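Local coordinates for NADPH-quinone reductase (Pediococcus pentosaceus ATCC 25745, PDB 3HA2), which probably acts as an FMN-dependent NAD(P)H-quinone reductase, a flavodoxin-like oxidoreductase that passes electrons from a nicotinamide cofactor to quinones, at residues 43-48 against 75-80; 80-83 against 88-91. One frame throughout, in Å; residues are numbered along the deposited sequence.

Contact 1 (43-48 against 75-80); sequences EQEQSL and DTVMTT. With SO4 (sulfate ion), chain D.
Gln-46 reaches from helix 42-50 to the C-terminal end of helix 68-77 and bonds to the last turn there, joining two helices of the flavodoxin-like fold. Its NE2 gives a hydrogen bond to Val-77 O, 3.0 Å away and nearly straight at 170°. The carbonyl oxygen lies almost in the amide plane of Gln-46, and the N-H meets it on a lone pair. The chain gets there by keeping CG beside its own backbone N (chi1 -78°) and then running straight out (chi2 178°), antiparallel to the valine side chain, with CG 3.9 Å from Val-77 CG1. The other methyl of Val-77, CG2, rests 3.7 Å from Glu-45 CB, the glutamate stem lying roughly perpendicular to the valine. Glu-45 then bends at chi2 and carries its carboxylate off to His-34 and Trp-73, leaving its aliphatic part against the valine. Beyond Val-77 the chain makes an inverse gamma turn centred on Met-78, a selenomethionine, before Thr-79 opens the next short helix as its N-cap, with OG1 taking the N-H of Phe-82. A water accepts from Gln-46 NE2 at 3.0 Å and sits 2.7 Å from Thr-79 OG1.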
loop_
_atom_site.group_PDB
_atom_site.type_symbol
_atom_site.label_atom_id
_atom_site.label_comp_id
_atom_site.label_asym_id
_atom_site.label_seq_id
_atom_site.Cartn_x
_atom_site.Cartn_y
_atom_site.Cartn_z
ATOM N N GLU A 43 -2.856 -2.309 -21.639
ATOM C CA GLU A 43 -2.209 -1.777 -22.849
ATOM C C GLU A 43 -2.392 -0.261 -23.010
ATOM O O GLU A 43 -1.426 0.447 -23.307
ATOM C CB GLU A 43 -2.680 -2.545 -24.091
ATOM C CG GLU A 43 -1.975 -2.140 -25.389
ATOM C CD GLU A 43 -2.439 -2.943 -26.594
ATOM O OE1 GLU A 43 -3.441 -3.703 -26.490
ATOM O OE2 GLU A 43 -1.801 -2.815 -27.671
ATOM N N GLN A 44 -3.612 0.236 -22.809
ATOM C CA GLN A 44 -3.875 1.678 -22.870
ATOM C C GLN A 44 -3.133 2.444 -21.780
ATOM O O GLN A 44 -2.580 3.509 -22.057
ATOM C CB GLN A 44 -5.377 2.011 -22.865
ATOM C CG GLN A 44 -5.741 3.486 -22.485
ATOM C CD GLN A 44 -5.340 4.586 -23.503
ATOM O OE1 GLN A 44 -4.217 4.613 -24.045
ATOM N NE2 GLN A 44 -6.261 5.536 -23.722
ATOM N N GLU A 45 -3.120 1.906 -20.557
ATOM C CA GLU A 45 -2.385 2.521 -19.458
ATOM C C GLU A 45 -0.878 2.545 -19.741
ATOM O O GLU A 45 -0.203 3.567 -19.515
ATOM C CB GLU A 45 -2.676 1.803 -18.128
ATOM C CG GLU A 45 -4.159 1.824 -17.697
ATOM C CD GLU A 45 -4.686 3.231 -17.394
ATOM O OE1 GLU A 45 -3.945 4.029 -16.774
ATOM O OE2 GLU A 45 -5.851 3.532 -17.767
ATOM N N GLN A 46 -0.348 1.429 -20.248
ATOM C CA GLN A 46 1.075 1.382 -20.611
ATOM C C GLN A 46 1.389 2.380 -21.713
ATOM O O GLN A 46 2.427 3.046 -21.676
ATOM C CB GLN A 46 1.491 -0.033 -21.020
ATOM C CG GLN A 46 1.691 -0.925 -19.802
ATOM C CD GLN A 46 2.048 -2.352 -20.166
ATOM O OE1 GLN A 46 2.115 -2.697 -21.335
ATOM N NE2 GLN A 46 2.243 -3.195 -19.155
ATOM N N SER A 47 0.480 2.492 -22.682
ATOM C CA SER A 47 0.637 3.458 -23.759
ATOM C C SER A 47 0.749 4.881 -23.222
ATOM O O SER A 47 1.609 5.640 -23.662
ATOM C CB SER A 47 -0.516 3.384 -24.745
ATOM O OG SER A 47 -0.252 4.264 -25.824
ATOM N N LEU A 48 -0.127 5.239 -22.285
ATOM C CA LEU A 48 -0.090 6.585 -21.700
ATOM C C LEU A 48 1.213 6.838 -20.954
ATOM O O LEU A 48 1.801 7.917 -21.060
ATOM C CB LEU A 48 -1.293 6.805 -20.777
ATOM C CG LEU A 48 -2.654 6.923 -21.469
ATOM C CD1 LEU A 48 -3.748 7.007 -20.404
ATOM C CD2 LEU A 48 -2.704 8.161 -22.375
ATOM N N ASP A 75 -0.087 -3.195 -9.558
ATOM C CA ASP A 75 0.120 -4.655 -9.617
ATOM C C ASP A 75 -0.014 -5.211 -11.041
ATOM O O ASP A 75 0.625 -6.211 -11.388
ATOM C CB ASP A 75 -0.893 -5.379 -8.702
ATOM C CG ASP A 75 -0.648 -5.154 -7.196
ATOM O OD1 ASP A 75 0.391 -4.588 -6.818
ATOM O OD2 ASP A 75 -1.523 -5.567 -6.394
ATOM N N THR A 76 -0.858 -4.583 -11.854
ATOM C CA THR A 76 -1.263 -5.149 -13.140
ATOM C C THR A 76 -0.620 -4.433 -14.339
ATOM O O THR A 76 -0.225 -5.070 -15.313
ATOM C CB THR A 76 -2.814 -5.147 -13.262
ATOM O OG1 THR A 76 -3.392 -5.764 -12.094
ATOM C CG2 THR A 76 -3.255 -5.938 -14.450
ATOM N N VAL A 77 -0.509 -3.107 -14.253
ATOM C CA VAL A 77 0.074 -2.317 -15.341
ATOM C C VAL A 77 1.595 -2.397 -15.267
ATOM O O VAL A 77 2.275 -2.464 -16.296
ATOM C CB VAL A 77 -0.407 -0.820 -15.288
ATOM C CG1 VAL A 77 0.397 0.078 -16.258
ATOM C CG2 VAL A 77 -1.882 -0.717 -15.598
HETATM N N MSE A 78 2.130 -2.358 -14.045
HETATM C CA MSE A 78 3.580 -2.344 -13.849
HETATM C C MSE A 78 4.078 -3.782 -13.751
HETATM O O MSE A 78 4.390 -4.285 -12.668
HETATM C CB MSE A 78 3.980 -1.536 -12.610
HETATM C CG MSE A 78 3.508 -0.104 -12.622
HETATM SE SE MSE A 78 4.092 0.859 -14.216
HETATM C CE MSE A 78 3.650 2.667 -13.552
ATOM N N THR A 79 4.145 -4.449 -14.894
ATOM C CA THR A 79 4.641 -5.816 -14.918
ATOM C C THR A 79 6.171 -5.835 -14.870
ATOM O O THR A 79 6.820 -4.835 -15.128
ATOM C CB THR A 79 4.165 -6.569 -16.174
ATOM O OG1 THR A 79 4.626 -5.881 -17.343
ATOM C CG2 THR A 79 2.640 -6.672 -16.195
ATOM N N THR A 80 6.733 -6.986 -14.522
ATOM C CA THR A 80 8.171 -7.197 -14.615
ATOM C C THR A 80 8.668 -6.880 -16.019
ATOM O O THR A 80 9.669 -6.169 -16.174
ATOM C CB THR A 80 8.512 -8.652 -14.251
ATOM O OG1 THR A 80 8.059 -8.891 -12.917
ATOM C CG2 THR A 80 9.992 -8.909 -14.326
HETATM S S SO4 D . 5.087 -10.181 -15.434
HETATM O O1 SO4 D . 5.570 -11.492 -14.981
HETATM O O2 SO4 D . 3.694 -10.320 -15.877
HETATM O O3 SO4 D . 5.101 -9.245 -14.300
HETATM O O4 SO4 D . 5.933 -9.695 -16.540
HETATM O O HOH W 1 3.177 -5.990 -19.611
#

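Contact 2 (80-83 against 88-91); sequences TKFA and YALE. With SO4 (sulfate ion), chain D.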
loop_
_atom_site.group_PDB
_atom_site.type_symbol
_atom_site.label_atom_id
_atom_site.label_comp_id
_atom_site.label_asym_id
_atom_site.label_seq_id
_atom_site.Cartn_x
_atom_site.Cartn_y
_atom_site.Cartn_z
ATOM N N THR A 80 6.733 -6.986 -14.522
ATOM C CA THR A 80 8.171 -7.197 -14.615
ATOM C C THR A 80 8.668 -6.880 -16.019
ATOM O O THR A 80 9.669 -6.169 -16.174
ATOM C CB THR A 80 8.512 -8.652 -14.251
ATOM O OG1 THR A 80 8.059 -8.891 -12.917
ATOM C CG2 THR A 80 9.992 -8.909 -14.326
ATOM N N LYS A 81 7.961 -7.403 -17.028
ATOM C CA LYS A 81 8.320 -7.259 -18.449
ATOM C C LYS A 81 8.371 -5.793 -18.887
ATOM O O LYS A 81 9.236 -5.395 -19.663
ATOM C CB LYS A 81 7.307 -8.023 -19.322
ATOM C CG LYS A 81 7.714 -8.240 -20.789
ATOM C CD LYS A 81 6.479 -8.524 -21.666
ATOM C CE LYS A 81 6.782 -9.337 -22.919
ATOM N NZ LYS A 81 8.135 -9.132 -23.529
ATOM N N PHE A 82 7.442 -4.995 -18.379
ATOM C CA PHE A 82 7.313 -3.598 -18.799
ATOM C C PHE A 82 8.208 -2.670 -17.966
ATOM O O PHE A 82 9.046 -1.934 -18.512
ATOM C CB PHE A 82 5.834 -3.190 -18.713
ATOM C CG PHE A 82 5.560 -1.757 -19.087
ATOM C CD1 PHE A 82 5.563 -1.352 -20.417
ATOM C CD2 PHE A 82 5.237 -0.823 -18.106
ATOM C CE1 PHE A 82 5.293 -0.024 -20.771
ATOM C CE2 PHE A 82 4.971 0.514 -18.445
ATOM C CZ PHE A 82 4.980 0.909 -19.776
ATOM N N ALA A 83 8.047 -2.740 -16.648
ATOM C CA ALA A 83 8.661 -1.786 -15.728
ATOM C C ALA A 83 10.103 -2.116 -15.381
ATOM O O ALA A 83 10.871 -1.222 -15.026
ATOM C CB ALA A 83 7.820 -1.659 -14.469
ATOM N N TYR A 88 12.608 -1.806 -18.896
ATOM C CA TYR A 88 12.672 -0.648 -17.985
ATOM C C TYR A 88 12.027 0.563 -18.645
ATOM O O TYR A 88 12.681 1.583 -18.874
ATOM C CB TYR A 88 14.120 -0.331 -17.565
ATOM C CG TYR A 88 14.626 -1.242 -16.477
ATOM C CD1 TYR A 88 14.475 -0.905 -15.134
ATOM C CD2 TYR A 88 15.202 -2.470 -16.787
ATOM C CE1 TYR A 88 14.914 -1.746 -14.127
ATOM C CE2 TYR A 88 15.653 -3.320 -15.785
ATOM C CZ TYR A 88 15.501 -2.952 -14.464
ATOM O OH TYR A 88 15.941 -3.792 -13.470
ATOM N N ALA A 89 10.737 0.418 -18.956
ATOM C CA ALA A 89 10.006 1.381 -19.773
ATOM C C ALA A 89 9.992 2.778 -19.165
ATOM O O ALA A 89 9.928 3.780 -19.890
ATOM C CB ALA A 89 8.581 0.894 -20.006
ATOM N N LEU A 90 10.086 2.832 -17.838
ATOM C CA LEU A 90 9.958 4.086 -17.092
ATOM C C LEU A 90 11.270 4.798 -16.830
ATOM O O LEU A 90 11.269 5.878 -16.234
ATOM C CB LEU A 90 9.224 3.834 -15.768
ATOM C CG LEU A 90 7.916 3.039 -15.909
ATOM C CD1 LEU A 90 7.403 2.630 -14.544
ATOM C CD2 LEU A 90 6.856 3.831 -16.667
ATOM N N GLU A 91 12.383 4.228 -17.297
ATOM C CA GLU A 91 13.707 4.774 -16.962
ATOM C C GLU A 91 13.831 6.235 -17.370
ATOM O O GLU A 91 13.574 6.577 -18.518
ATOM C CB GLU A 91 14.825 3.971 -17.638
ATOM C CG GLU A 91 16.222 4.471 -17.268
ATOM C CD GLU A 91 17.331 3.605 -17.836
ATOM O OE1 GLU A 91 17.040 2.683 -18.645
ATOM O OE2 GLU A 91 18.499 3.849 -17.464
HETATM S S SO4 D . 5.087 -10.181 -15.434
HETATM O O1 SO4 D . 5.570 -11.492 -14.981
HETATM O O2 SO4 D . 3.694 -10.320 -15.877
HETATM O O3 SO4 D . 5.101 -9.245 -14.300
HETATM O O4 SO4 D . 5.933 -9.695 -16.540
#
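Ala-89 sets its methyl over one face of the Phe-82 ring, a CH-pi contact with CB 3.6 Å from the ring centroid and 16° off the normal, displaced toward the rim so that CE1 is the nearest ring atom. The same two residues are tied through their backbones: Ala-89 N donates to Phe-82 O at 2.9 Å. Beside this bond, Tyr-88 CA points its hydrogen almost straight at Ala-83 O, 3.5 Å away. Leu-90 completes the apolar side, with CD2 4.2 Å from Phe-82 CE2 and CD1 near Ala-83 CB. Residues 88-91 form a type I beta turn in the loop that leads from helix 80-83 to strand 94-101 of the parallel flavodoxin-like sheet. Phe-82 holds CG anti to its backbone N (chi1 179°), which swings the ring toward helix 42-50, where it also packs on Leu-49 and Leu-50. Shrinking Phe-82 to an alanine would probably leave the Ala-89 methyl without its aromatic face and open a gap against helix 42-50. Farther out, Tyr-88 makes a cation-pi contact with Lys-133. At the helix start sits a sulfate, probably from the crystallisation liquor. Its O3 accepts from Thr-80 N at 2.8 Å. Its O4 accepts from Lys-81 N at 3.1 Å.

The two contacts sit side by side on one flank of the flavodoxin-like domain, the part of the longer protein present in this chain, their centres 9 Å apart. Along the chain, helix 42-50 comes first, strand 54-60 follows, and the end of helix 68-77 with the turn after it completes contact 1; Thr-80, shared by both, begins helix 80-83 of contact 2, whose loop partner leads on to strand 94-101. They touch directly: Gln-46 NE2 lies 3.6 Å from Phe-82 CG, and Met-78 SE packs 3.8 Å from Leu-90 CD1. Helix 42-50, one side of contact 1, also packs on Phe-82 and Ala-89 of contact 2. Trp-63 NE1 of the second subunit is hydrogen-bonded to Met-78 O, and that tryptophan packs on Ala-83, so both contacts reach the subunit interface.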